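Local coordinates for kelch-like protein 7 (PDB 3II7) that acts as the substrate-specific adapter of a CUL3 E3 ubiquitin ligase that sends its targets for degradation, represented here by its Kelch domain, at residues S25-N30 and W36-C41; D73-N76 and S81-S84; S94-A99 and Y105-S110; C171-P176 and T182-M187; E219-D222 and E227-M230. All blocks are in the same frame, centred on the assembly; numbering follows the deposited sequence. Where two conformers were deposited one is given.

Overall arrangement
The five contacts sample a six-bladed Kelch propeller, each blade a four-stranded antiparallel sheet. Interactions 1, 2, 4 and 5 are outer hairpins, their centres about 17 to 19 Å from that of the chain; interaction 3 is an inner hairpin, only about 9 Å from it. Interactions 1 and 2 sit in neighbouring blades and touch: Trp82 NE1 probably donates to Arg40 O at 2.9 Å. The same join recurs between interactions 4 and 5, where Trp228 NE1 lies 2.8 Å from Cys185 O. Interaction 3 packs on interaction 4 through Tyr105 and Tyr174. Interactions 1 and 4 lie across the ring, with centres about 34 Å apart.

Interaction 1: residues S25-N30 and W36-C41; sequences SCRYFN and WTDIRC. With EDO (1,2-ethanediol), chain B; EDO (1,2-ethanediol), chain E.
Arg27 and Asp38 form the salt bridge of this outer hairpin in the first Kelch repeat, with NE of Arg27 2.8 Å from OD1 of Asp38. The bond is bent, 135° at the hydrogen, and OD1 lies tilted from the guanidinium plane; NH2 adds a weak second bond to the same oxygen. A bend at chi3 (96°) turns the guanidinium over CB of Trp36, which lies 3.5 Å from NH1 of Arg27. In-plane at its edge, NH1 donates to an ethanediol oxygen.

Backbone bonds pair Tyr28 with Thr37 in both directions, and Ile39 N reaches Cys26 O at 2.9 Å from above the carbonyl plane. A second ethanediol (both probably from the crystallisation liquor) links the segments, its O1 bonded to Ile39 O and weakly to Cys26 N, its O2 to Cys41 N.

Aromatic and apolar contacts occur on both faces. Phe29 turns its edge to the face of Trp36, ring planes 54° apart, while the first ethanediol covers the other indole face. On the Tyr28 side, Ile39 CD1 stands almost exactly over the Tyr28 ring centre, 3.7 Å away. Cys26 SG meets Cys41 CB at 3.6 Å.

A methionine in place of Arg27 would probably leave Asp38 without its cationic mate and Trp36 CB without the flat group over it. The chemistry thus divides by face: charge and indole beside Arg27, CH-pi packing of Ile39 on Tyr28.

Interaction 2: residues D73-N76 and S81-S84; sequences DCYN and SWYS
The outer hairpin of a Kelch propeller blade, in the second repeat, is built here from antiparallel strands 71-76 and 81-86; the axes of segments 73-76 and 81-84 pass 4.6 Å apart. Cys74 and Tyr83 exchange backbone bonds in both directions; Asn76 N donates to Ser81 O at 2.8 Å, and the return bond from Ser81 N is weak.

On the face carrying Tyr75 and Trp82, CB of Tyr75 stands over the six-membered ring of the indole, 3.6 Å from its centroid, and CD1 lies 3.3 Å from Trp82 NE1. With CG of Tyr75 anti to the backbone N (chi1 178°), the phenol ring slants across the indole, the planes 38° apart. The polar ends have partners outside the pair: Tyr75 OH bonds Asp80, and Trp82 NE1 bonds Arg40 O. Farther along the same face, Ser84 OG donates to Asp73 OD1 at 2.8 Å; that carboxylate is also held by Arg71 and Arg46.

The other face pairs Cys74 with Tyr83. CB of Cys74 sits above the centre of the phenol ring, while SG lies obliquely beside it. A water links Tyr83 OH to Asn76 ND2, 3.0 Å from each.

Interaction 3: residues S94-A99 and Y105-S110; sequences SLAACA and YTSGGS
Tyr105 meets Cys98 where an inner hairpin of the Kelch propeller, strands 96-100 and 103-107, lines up antiparallel close to the centre of the domain. The hairpin spans two repeats, residues 94-99 belonging to the second and 105-110 to the third. Tyr105 N donates to Cys98 O at 2.8 Å, and its carbonyl accepts from Cys98 N in return. The same carbonyl oxygen lies 3.1 Å from Ala97 CA, a CA-H...O contact, and also touches the Ala97 methyl. The ring lies with its edge toward Cys98 O and packs on Phe120 and Ile152.

Thr106 follows on the face it shares with Ala97. Its CB comes within 4.1 Å of Leu95 CD1, the two side chains lying roughly parallel. The first torsion (chi1 65°) turns OG1 to its partners, Glu121 O and Arg92.

Ser107 turns to the other face and closes the regular pairing: its N reaches Ala96 O at 2.9 Å and its O accepts from Ala96 N. OG rests 3.8 Å from Ala96 CB and bonds to His143.

Gly108 and Gly109 then carry the double-glycine signature of Kelch repeats. Gly108, with positive phi (65°), sets its carbonyl beside Leu95 CB and presents it to Arg92. Gly109 comes so close to Leu95 that a CB would lie about 3.1 Å from Leu95 N and would press on the preceding carbonyl, so a side chain would hardly fit.

At Ser110 one water bridges the segments, 3.1 Å from its OG and 2.7 Å from Ser94 OG.

Interaction 4: residues C171-P176 and T182-M187; sequences CEVYDP and TELCPM. With EDO (1,2-ethanediol), chain S.
Strands 171-175 and 182-184 run antiparallel at 143°, with axes 4.5 Å apart. Val173 and Thr182 exchange two backbone bonds, Thr182 N to Val173 O at 2.8 Å and Val173 N to Thr182 O. Leu184 N adds a third, to Cys171 O, tilted from the carbonyl plane, and a water accepts a hydrogen bond from Cys171 N.

The apolar side chains gather on one face. Leu184 CD1 touches Val173 CG1 at 3.6 Å and Cys171 SG at 3.8 Å, so a single methyl bridges two residues of the facing strand. Cys171 CB, for its part, abuts the carbonyl oxygen of Cys185.

The other face holds two acids, Glu172 and Glu183, opposite each other in a non-hydrogen-bonded pair. Their nearest oxygens, Glu172 OE2 and Glu183 OE1, stay 4.5 Å apart, and a water between them donates to both, which probably eases the like-charge approach. The bend of Glu183 at chi2 (74°) folds its carboxylate back toward Cys171. Glu172 also forms a salt bridge with Arg140, which probably offsets its charge, and is fastened by the backbone N-H groups of Leu137 and Thr138.

Past the strand, Cys185 O accepts from Trp228 NE1 and Met187 packs on the same indole. This is the outer hairpin of a Kelch propeller blade, in the fourth repeat, with its exit segment laid against the next blade.

Interaction 5: residues E219-D222 and E227-M230; sequences EYYD and EWKM
Lys229 starts with CB over the face of Tyr220 and runs past its hydroxyl end to reach Asp222. CB lies 4.2 Å from the centroid of the Tyr220 ring, and CD passes 3.5 Å from Tyr220 OH. Bends at chi3 and chi4 (-149° and 71°) bring NZ round to Asp222 OD2, a salt bridge of 3.2 Å whose hydrogen bond is weak; Glu227 OE1 forms a long salt bridge with NZ. Asp222 OD1 is held by Leu225 N.

Strands 218-222 and 227-230 form the outer hairpin of a Kelch propeller blade, in the fifth repeat. Tyr220 and Lys229 exchange backbone bonds, and Asp222 N donates to Glu227 O at 2.8 Å.

On the opposite face Tyr221 CB stands over the six-membered ring of Trp228, 3.5 Å from its centroid, and CD1 meets NE1 at 3.4 Å. The carboxylate of Glu219 stands nearly upright to the indole plane (87°), its OE1 3.4 Å from Trp228 CB, and is gripped by Arg191 and the backbone N of Ile188. An alanine here instead of Trp228 would remove the indole and is likely to leave Cys185 O, in segment 182-187, without its NE1 donor and Tyr221 CB without a surface to rest on. Met230 SD lies against Glu219 CB at 3.8 Å.

Interaction 1: residues S25-N30 and W36-C41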
# COMPACT_ATOMS: atom_id res chain seq x y z
N SER A 25 6.03 3.70 17.73
CA SER A 25 6.37 3.48 16.33
C SER A 25 5.36 2.60 15.59
O SER A 25 5.43 2.49 14.36
CB SER A 25 7.77 2.91 16.20
OG SER A 25 7.81 1.57 16.61
N CYS A 26 4.42 2.00 16.32
CA CYS A 26 3.24 1.36 15.69
C CYS A 26 1.99 1.88 16.39
O CYS A 26 1.96 1.92 17.61
CB CYS A 26 3.28 -0.17 15.79
SG CYS A 26 4.66 -0.97 15.03
N ARG A 27 1.02 2.36 15.60
CA ARG A 27 -0.16 3.02 16.16
C ARG A 27 -1.38 2.85 15.28
O ARG A 27 -1.26 2.68 14.04
CB ARG A 27 0.10 4.53 16.35
CG ARG A 27 1.36 4.91 17.13
CD ARG A 27 1.36 6.38 17.52
NE ARG A 27 0.87 6.59 18.88
CZ ARG A 27 0.68 7.78 19.47
NH1 ARG A 27 0.92 8.90 18.80
NH2 ARG A 27 0.23 7.83 20.73
N TYR A 28 -2.56 2.88 15.91
CA TYR A 28 -3.81 3.01 15.20
C TYR A 28 -4.17 4.47 15.14
O TYR A 28 -4.09 5.18 16.16
CB TYR A 28 -4.96 2.34 15.95
CG TYR A 28 -5.01 0.85 15.97
CD1 TYR A 28 -5.15 0.12 14.80
CD2 TYR A 28 -4.96 0.16 17.17
CE1 TYR A 28 -5.22 -1.23 14.83
CE2 TYR A 28 -5.05 -1.21 17.19
CZ TYR A 28 -5.17 -1.90 16.02
OH TYR A 28 -5.26 -3.28 16.00
N PHE A 29 -4.61 4.90 13.97
CA PHE A 29 -5.37 6.12 13.80
C PHE A 29 -6.87 5.79 13.73
O PHE A 29 -7.30 4.95 12.92
CB PHE A 29 -4.96 6.82 12.52
CG PHE A 29 -5.79 8.03 12.18
CD1 PHE A 29 -5.62 9.22 12.89
CD2 PHE A 29 -6.73 8.00 11.14
CE1 PHE A 29 -6.36 10.34 12.57
CE2 PHE A 29 -7.48 9.12 10.85
CZ PHE A 29 -7.29 10.29 11.57
N ASN A 30 -7.67 6.50 14.52
CA ASN A 30 -9.12 6.30 14.50
C ASN A 30 -9.80 7.49 13.82
O ASN A 30 -9.82 8.59 14.38
CB ASN A 30 -9.63 6.14 15.90
CG ASN A 30 -11.14 5.79 15.96
OD1 ASN A 30 -11.86 5.91 14.97
ND2 ASN A 30 -11.59 5.34 17.11
N TRP A 36 -4.77 8.78 18.11
CA TRP A 36 -3.68 7.85 17.86
C TRP A 36 -3.53 6.97 19.10
O TRP A 36 -3.48 7.49 20.25
CB TRP A 36 -2.38 8.60 17.63
CG TRP A 36 -2.27 9.37 16.34
CD1 TRP A 36 -2.41 10.75 16.17
CD2 TRP A 36 -1.93 8.86 15.08
NE1 TRP A 36 -2.18 11.08 14.87
CE2 TRP A 36 -1.89 9.95 14.17
CE3 TRP A 36 -1.64 7.57 14.60
CZ2 TRP A 36 -1.59 9.78 12.83
CZ3 TRP A 36 -1.35 7.41 13.27
CH2 TRP A 36 -1.32 8.51 12.40
N THR A 37 -3.47 5.65 18.90
CA THR A 37 -3.29 4.71 19.99
C THR A 37 -2.17 3.73 19.72
O THR A 37 -2.11 3.15 18.65
CB THR A 37 -4.59 3.90 20.24
OG1 THR A 37 -5.68 4.81 20.44
CG2 THR A 37 -4.43 3.00 21.47
N ASP A 38 -1.30 3.54 20.70
CA ASP A 38 -0.16 2.62 20.56
C ASP A 38 -0.53 1.14 20.33
O ASP A 38 -1.46 0.62 20.94
CB ASP A 38 0.75 2.72 21.78
CG ASP A 38 1.45 4.07 21.91
OD1 ASP A 38 1.46 4.88 20.96
OD2 ASP A 38 2.00 4.31 23.00
N ILE A 39 0.22 0.50 19.43
CA ILE A 39 0.23 -0.95 19.23
C ILE A 39 1.61 -1.44 19.65
O ILE A 39 2.62 -1.01 19.08
CB ILE A 39 0.02 -1.32 17.74
CG1 ILE A 39 -1.32 -0.78 17.22
CG2 ILE A 39 0.09 -2.83 17.53
CD1 ILE A 39 -1.46 -0.86 15.70
N ARG A 40 1.67 -2.36 20.61
CA ARG A 40 2.93 -2.97 20.99
C ARG A 40 3.40 -3.92 19.89
O ARG A 40 2.62 -4.75 19.42
CB ARG A 40 2.82 -3.70 22.32
CG ARG A 40 2.58 -2.75 23.50
CD ARG A 40 2.34 -3.50 24.78
NE ARG A 40 1.10 -4.28 24.69
CZ ARG A 40 0.74 -5.26 25.51
NH1 ARG A 40 1.50 -5.63 26.55
NH2 ARG A 40 -0.40 -5.90 25.27
N CYS A 41 4.66 -3.76 19.47
CA CYS A 41 5.27 -4.58 18.41
C CYS A 41 6.67 -4.97 18.84
O CYS A 41 7.49 -4.09 19.08
CB CYS A 41 5.39 -3.80 17.13
SG CYS A 41 6.17 -4.68 15.75
C1 EDO B . 5.60 -0.08 18.73
O1 EDO B . 4.59 0.87 19.16
C2 EDO B . 6.57 -0.40 19.86
O2 EDO B . 6.08 -1.40 20.76
C1 EDO E . 1.27 10.54 15.39
O1 EDO E . 1.89 9.45 16.14
C2 EDO E . 2.03 11.82 15.64
O2 EDO E . 2.11 12.04 17.06
O HOH W 1 -6.72 5.41 17.92

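Interaction 2: residues D73-N76 and S81-S84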
# COMPACT_ATOMS: atom_id res chain seq x y z
N ASP A 73 5.42 -11.78 9.64
CA ASP A 73 4.96 -11.49 11.01
C ASP A 73 3.50 -11.09 10.96
O ASP A 73 3.08 -10.32 10.08
CB ASP A 73 5.85 -10.44 11.64
CG ASP A 73 7.25 -10.94 11.87
OD1 ASP A 73 7.41 -12.14 12.26
OD2 ASP A 73 8.21 -10.15 11.65
N CYS A 74 2.72 -11.63 11.89
CA CYS A 74 1.26 -11.53 11.83
C CYS A 74 0.76 -10.97 13.14
O CYS A 74 1.11 -11.48 14.22
CB CYS A 74 0.65 -12.89 11.58
SG CYS A 74 1.36 -13.83 10.18
N TYR A 75 -0.09 -9.96 13.04
CA TYR A 75 -0.66 -9.34 14.23
C TYR A 75 -2.15 -9.56 14.25
O TYR A 75 -2.87 -9.06 13.37
CB TYR A 75 -0.35 -7.88 14.24
CG TYR A 75 -0.95 -7.13 15.41
CD1 TYR A 75 -0.53 -7.40 16.72
CD2 TYR A 75 -1.91 -6.12 15.21
CE1 TYR A 75 -1.08 -6.70 17.80
CE2 TYR A 75 -2.44 -5.40 16.30
CZ TYR A 75 -2.02 -5.70 17.57
OH TYR A 75 -2.55 -5.04 18.62
N ASN A 76 -2.62 -10.32 15.25
CA ASN A 76 -4.02 -10.53 15.45
C ASN A 76 -4.58 -9.30 16.20
O ASN A 76 -4.24 -9.06 17.37
CB ASN A 76 -4.29 -11.81 16.21
CG ASN A 76 -5.78 -12.10 16.32
OD1 ASN A 76 -6.53 -11.29 16.83
ND2 ASN A 76 -6.21 -13.26 15.79
N SER A 81 -1.96 -9.76 19.70
CA SER A 81 -0.86 -10.71 19.82
C SER A 81 -0.23 -10.96 18.47
O SER A 81 -0.88 -10.79 17.43
CB SER A 81 -1.34 -12.03 20.41
OG SER A 81 -2.26 -12.66 19.56
N TRP A 82 1.05 -11.35 18.51
CA TRP A 82 1.84 -11.56 17.32
C TRP A 82 2.19 -13.01 17.16
O TRP A 82 2.44 -13.74 18.14
CB TRP A 82 3.14 -10.76 17.41
CG TRP A 82 2.97 -9.28 17.25
CD1 TRP A 82 2.71 -8.37 18.24
CD2 TRP A 82 3.07 -8.53 16.03
NE1 TRP A 82 2.62 -7.10 17.71
CE2 TRP A 82 2.87 -7.17 16.36
CE3 TRP A 82 3.33 -8.87 14.69
CZ2 TRP A 82 2.90 -6.14 15.40
CZ3 TRP A 82 3.37 -7.86 13.74
CH2 TRP A 82 3.13 -6.51 14.09
N TYR A 83 2.27 -13.43 15.90
CA TYR A 83 2.81 -14.74 15.57
C TYR A 83 3.53 -14.70 14.23
O TYR A 83 3.46 -13.69 13.51
CB TYR A 83 1.72 -15.81 15.61
CG TYR A 83 0.58 -15.62 14.67
CD1 TYR A 83 0.53 -16.31 13.46
CD2 TYR A 83 -0.49 -14.78 14.99
CE1 TYR A 83 -0.54 -16.14 12.57
CE2 TYR A 83 -1.57 -14.64 14.12
CZ TYR A 83 -1.58 -15.32 12.92
OH TYR A 83 -2.65 -15.19 12.05
N SER A 84 4.26 -15.76 13.90
CA SER A 84 5.05 -15.74 12.66
C SER A 84 4.88 -17.00 11.85
O SER A 84 4.82 -18.11 12.40
CB SER A 84 6.53 -15.56 12.98
OG SER A 84 6.76 -14.39 13.71
O HOH W 2 -4.94 -15.31 14.06

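Interaction 3: residues S94-A99 and Y105-S110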
# COMPACT_ATOMS: atom_id res chain seq x y z
N SER A 94 10.20 -3.92 -1.76
CA SER A 94 9.37 -2.99 -2.58
C SER A 94 8.27 -3.73 -3.35
O SER A 94 7.81 -3.29 -4.41
CB SER A 94 10.27 -2.13 -3.49
OG SER A 94 11.24 -1.41 -2.70
N LEU A 95 7.86 -4.87 -2.81
CA LEU A 95 6.70 -5.63 -3.31
C LEU A 95 5.42 -4.95 -2.82
O LEU A 95 5.47 -4.10 -1.92
CB LEU A 95 6.78 -7.08 -2.82
CG LEU A 95 6.43 -7.40 -1.36
CD1 LEU A 95 6.59 -8.90 -1.15
CD2 LEU A 95 7.26 -6.61 -0.37
N ALA A 96 4.30 -5.30 -3.42
CA ALA A 96 3.01 -4.83 -2.99
C ALA A 96 2.19 -6.03 -2.56
O ALA A 96 2.48 -7.17 -2.94
CB ALA A 96 2.31 -4.08 -4.12
N ALA A 97 1.19 -5.79 -1.73
CA ALA A 97 0.33 -6.85 -1.22
C ALA A 97 -1.09 -6.40 -1.04
O ALA A 97 -1.33 -5.22 -0.72
CB ALA A 97 0.90 -7.44 0.10
N CYS A 98 -2.03 -7.34 -1.18
CA CYS A 98 -3.42 -7.11 -0.89
C CYS A 98 -4.10 -8.45 -0.59
O CYS A 98 -3.48 -9.49 -0.75
CB CYS A 98 -4.11 -6.32 -2.00
SG CYS A 98 -4.44 -7.25 -3.47
N ALA A 99 -5.36 -8.42 -0.16
CA ALA A 99 -6.08 -9.66 0.14
C ALA A 99 -7.37 -9.72 -0.63
O ALA A 99 -8.06 -8.70 -0.81
CB ALA A 99 -6.37 -9.73 1.63
N TYR A 105 -2.16 -11.85 -1.58
CA TYR A 105 -1.39 -11.75 -2.80
C TYR A 105 -0.21 -10.81 -2.63
O TYR A 105 -0.30 -9.78 -1.94
CB TYR A 105 -2.26 -11.28 -3.97
CG TYR A 105 -3.38 -12.23 -4.34
CD1 TYR A 105 -3.22 -13.15 -5.35
CD2 TYR A 105 -4.60 -12.18 -3.67
CE1 TYR A 105 -4.23 -14.03 -5.70
CE2 TYR A 105 -5.64 -13.07 -4.02
CZ TYR A 105 -5.43 -13.98 -5.04
OH TYR A 105 -6.44 -14.85 -5.39
N THR A 106 0.91 -11.21 -3.22
CA THR A 106 2.15 -10.41 -3.23
C THR A 106 2.64 -10.29 -4.63
O THR A 106 2.68 -11.29 -5.35
CB THR A 106 3.23 -11.01 -2.28
OG1 THR A 106 3.66 -12.28 -2.76
CG2 THR A 106 2.67 -11.17 -0.85
N SER A 107 3.02 -9.08 -5.04
CA SER A 107 3.46 -8.83 -6.43
C SER A 107 4.68 -7.97 -6.53
O SER A 107 4.88 -7.03 -5.78
CB SER A 107 2.34 -8.12 -7.24
OG SER A 107 2.09 -6.82 -6.70
N GLY A 108 5.49 -8.31 -7.53
CA GLY A 108 6.61 -7.49 -7.89
C GLY A 108 7.66 -7.40 -6.82
O GLY A 108 7.86 -8.34 -6.02
N GLY A 109 8.36 -6.27 -6.82
CA GLY A 109 9.49 -6.07 -5.91
C GLY A 109 10.81 -6.41 -6.57
O GLY A 109 10.85 -6.70 -7.74
N SER A 110 11.89 -6.34 -5.78
CA SER A 110 13.24 -6.51 -6.27
C SER A 110 13.97 -7.45 -5.35
O SER A 110 13.74 -7.44 -4.15
CB SER A 110 14.01 -5.16 -6.29
OG SER A 110 13.96 -4.51 -5.04
O HOH W 3 13.72 -1.68 -3.72

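Interaction 4: residues C171-P176 and T182-M187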
# COMPACT_ATOMS: atom_id res chain seq x y z
N CYS A 171 -1.19 0.19 -15.85
CA CYS A 171 -2.13 -0.41 -14.91
C CYS A 171 -2.57 -1.74 -15.47
O CYS A 171 -2.81 -1.85 -16.67
CB CYS A 171 -3.33 0.54 -14.75
SG CYS A 171 -4.70 -0.08 -13.73
N GLU A 172 -2.66 -2.76 -14.62
CA GLU A 172 -3.19 -4.04 -15.04
C GLU A 172 -4.01 -4.65 -13.93
O GLU A 172 -3.88 -4.25 -12.75
CB GLU A 172 -2.07 -4.97 -15.51
CG GLU A 172 -0.91 -5.14 -14.56
CD GLU A 172 0.18 -6.03 -15.14
OE1 GLU A 172 -0.11 -7.22 -15.37
OE2 GLU A 172 1.31 -5.53 -15.37
N VAL A 173 -4.89 -5.58 -14.31
CA VAL A 173 -5.84 -6.19 -13.33
C VAL A 173 -5.81 -7.71 -13.44
O VAL A 173 -5.74 -8.27 -14.54
CB VAL A 173 -7.24 -5.64 -13.49
CG1 VAL A 173 -7.85 -5.94 -14.88
CG2 VAL A 173 -8.17 -6.15 -12.37
N TYR A 174 -5.80 -8.38 -12.29
CA TYR A 174 -5.81 -9.81 -12.21
C TYR A 174 -7.17 -10.26 -11.68
O TYR A 174 -7.65 -9.74 -10.68
CB TYR A 174 -4.76 -10.27 -11.22
CG TYR A 174 -4.73 -11.77 -10.95
CD1 TYR A 174 -4.11 -12.64 -11.87
CD2 TYR A 174 -5.30 -12.32 -9.81
CE1 TYR A 174 -4.02 -13.99 -11.63
CE2 TYR A 174 -5.21 -13.70 -9.56
CZ TYR A 174 -4.58 -14.52 -10.49
OH TYR A 174 -4.47 -15.90 -10.28
N ASP A 175 -7.79 -11.22 -12.36
CA ASP A 175 -9.04 -11.78 -11.92
C ASP A 175 -8.76 -13.18 -11.38
O ASP A 175 -8.40 -14.08 -12.14
CB ASP A 175 -10.02 -11.87 -13.08
CG ASP A 175 -11.39 -12.36 -12.65
OD1 ASP A 175 -11.55 -12.86 -11.51
OD2 ASP A 175 -12.33 -12.24 -13.45
N PRO A 176 -8.92 -13.38 -10.06
CA PRO A 176 -8.64 -14.72 -9.53
C PRO A 176 -9.49 -15.84 -10.16
O PRO A 176 -9.09 -17.00 -10.14
CB PRO A 176 -8.96 -14.56 -8.04
CG PRO A 176 -8.71 -13.14 -7.76
CD PRO A 176 -9.21 -12.41 -8.98
N THR A 182 -4.95 -8.54 -17.22
CA THR A 182 -5.41 -7.72 -18.34
C THR A 182 -4.85 -6.29 -18.23
O THR A 182 -4.98 -5.65 -17.16
CB THR A 182 -6.92 -7.67 -18.38
OG1 THR A 182 -7.41 -9.02 -18.55
CG2 THR A 182 -7.42 -6.78 -19.56
N GLU A 183 -4.25 -5.80 -19.32
CA GLU A 183 -3.78 -4.43 -19.41
C GLU A 183 -4.98 -3.47 -19.44
O GLU A 183 -5.93 -3.67 -20.23
CB GLU A 183 -2.90 -4.23 -20.66
CG GLU A 183 -2.06 -2.94 -20.60
CD GLU A 183 -0.85 -3.05 -19.61
OE1 GLU A 183 -0.36 -4.17 -19.37
OE2 GLU A 183 -0.41 -2.02 -19.08
N LEU A 184 -4.94 -2.47 -18.58
CA LEU A 184 -5.96 -1.45 -18.52
C LEU A 184 -5.42 -0.11 -19.06
O LEU A 184 -4.23 0.02 -19.45
CB LEU A 184 -6.44 -1.31 -17.07
CG LEU A 184 -7.12 -2.58 -16.52
CD1 LEU A 184 -7.52 -2.31 -15.05
CD2 LEU A 184 -8.36 -3.04 -17.35
N CYS A 185 -6.30 0.88 -19.10
CA CYS A 185 -5.90 2.24 -19.43
C CYS A 185 -4.78 2.67 -18.48
O CYS A 185 -4.88 2.46 -17.26
CB CYS A 185 -7.09 3.16 -19.27
SG CYS A 185 -6.76 4.87 -19.78
N PRO A 186 -3.70 3.26 -19.02
CA PRO A 186 -2.63 3.74 -18.15
C PRO A 186 -3.03 5.03 -17.39
O PRO A 186 -3.90 5.80 -17.84
CB PRO A 186 -1.50 4.03 -19.12
CG PRO A 186 -2.18 4.38 -20.38
CD PRO A 186 -3.38 3.49 -20.44
N MET A 187 -2.39 5.23 -16.25
CA MET A 187 -2.58 6.46 -15.46
C MET A 187 -2.16 7.66 -16.30
O MET A 187 -1.36 7.53 -17.27
CB MET A 187 -1.75 6.42 -14.16
CG MET A 187 -2.25 5.44 -13.15
SD MET A 187 -1.33 5.52 -11.62
CE MET A 187 0.34 5.05 -12.16
C1 EDO S . -13.81 -13.48 -8.41
O1 EDO S . -15.09 -14.09 -8.61
C2 EDO S . -13.75 -12.18 -9.20
O2 EDO S . -14.02 -12.45 -10.57
O HOH W 4 -1.65 0.39 -18.74
O HOH W 5 1.47 -4.01 -17.59
O HOH W 6 -8.03 -9.96 -16.04

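Interaction 5: residues E219-D222 and E227-M230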
# COMPACT_ATOMS: atom_id res chain seq x y z
N GLU A 219 -5.38 11.26 -9.09
CA GLU A 219 -6.26 10.83 -10.16
C GLU A 219 -7.01 9.59 -9.74
O GLU A 219 -6.60 8.90 -8.80
CB GLU A 219 -5.48 10.58 -11.46
CG GLU A 219 -4.37 9.50 -11.36
CD GLU A 219 -3.60 9.38 -12.65
OE1 GLU A 219 -4.20 8.94 -13.66
OE2 GLU A 219 -2.40 9.77 -12.69
N TYR A 220 -8.09 9.27 -10.44
CA TYR A 220 -8.78 8.01 -10.16
C TYR A 220 -9.07 7.23 -11.42
O TYR A 220 -9.19 7.79 -12.52
CB TYR A 220 -10.09 8.21 -9.38
CG TYR A 220 -11.20 8.83 -10.16
CD1 TYR A 220 -12.06 8.06 -10.90
CD2 TYR A 220 -11.39 10.19 -10.14
CE1 TYR A 220 -13.09 8.63 -11.63
CE2 TYR A 220 -12.41 10.77 -10.87
CZ TYR A 220 -13.26 9.99 -11.59
OH TYR A 220 -14.29 10.58 -12.29
N TYR A 221 -9.17 5.92 -11.23
CA TYR A 221 -9.53 4.99 -12.27
C TYR A 221 -11.01 4.70 -12.18
O TYR A 221 -11.49 4.20 -11.16
CB TYR A 221 -8.76 3.69 -12.11
CG TYR A 221 -9.06 2.68 -13.20
CD1 TYR A 221 -8.74 2.95 -14.53
CD2 TYR A 221 -9.67 1.46 -12.89
CE1 TYR A 221 -9.02 2.05 -15.52
CE2 TYR A 221 -9.96 0.53 -13.88
CZ TYR A 221 -9.66 0.82 -15.19
OH TYR A 221 -9.94 -0.10 -16.16
N ASP A 222 -11.72 5.03 -13.25
CA ASP A 222 -13.14 4.72 -13.38
C ASP A 222 -13.24 3.29 -13.88
O ASP A 222 -12.93 2.99 -15.05
CB ASP A 222 -13.79 5.70 -14.35
CG ASP A 222 -15.30 5.61 -14.34
OD1 ASP A 222 -15.82 4.49 -14.47
OD2 ASP A 222 -15.95 6.66 -14.17
N GLU A 227 -11.04 4.42 -17.70
CA GLU A 227 -10.39 5.72 -17.93
C GLU A 227 -9.90 6.23 -16.62
O GLU A 227 -10.51 5.98 -15.58
CB GLU A 227 -11.35 6.80 -18.45
CG GLU A 227 -12.22 6.44 -19.64
CD GLU A 227 -13.21 7.58 -20.00
OE1 GLU A 227 -13.26 8.62 -19.29
OE2 GLU A 227 -13.96 7.41 -21.00
N TRP A 228 -8.80 6.98 -16.67
CA TRP A 228 -8.31 7.71 -15.52
C TRP A 228 -8.62 9.18 -15.69
O TRP A 228 -8.53 9.75 -16.80
CB TRP A 228 -6.79 7.54 -15.37
CG TRP A 228 -6.30 6.16 -14.95
CD1 TRP A 228 -6.04 5.10 -15.78
CD2 TRP A 228 -5.96 5.73 -13.64
NE1 TRP A 228 -5.58 4.05 -15.05
CE2 TRP A 228 -5.54 4.41 -13.73
CE3 TRP A 228 -6.00 6.33 -12.37
CZ2 TRP A 228 -5.13 3.68 -12.62
CZ3 TRP A 228 -5.59 5.61 -11.28
CH2 TRP A 228 -5.18 4.32 -11.39
N LYS A 229 -8.95 9.83 -14.56
CA LYS A 229 -9.35 11.23 -14.53
C LYS A 229 -8.68 11.92 -13.34
O LYS A 229 -8.69 11.37 -12.22
CB LYS A 229 -10.88 11.31 -14.38
CG LYS A 229 -11.65 10.83 -15.61
CD LYS A 229 -13.13 11.26 -15.55
CE LYS A 229 -14.04 10.26 -16.25
NZ LYS A 229 -14.16 8.97 -15.47
N MET A 230 -8.12 13.11 -13.59
CA MET A 230 -7.57 13.96 -12.51
C MET A 230 -8.68 14.53 -11.62
O MET A 230 -9.75 14.90 -12.09
CB MET A 230 -6.79 15.15 -13.06
CG MET A 230 -5.63 14.85 -13.99
SD MET A 230 -4.37 13.77 -13.30
CE MET A 230 -3.99 14.45 -11.77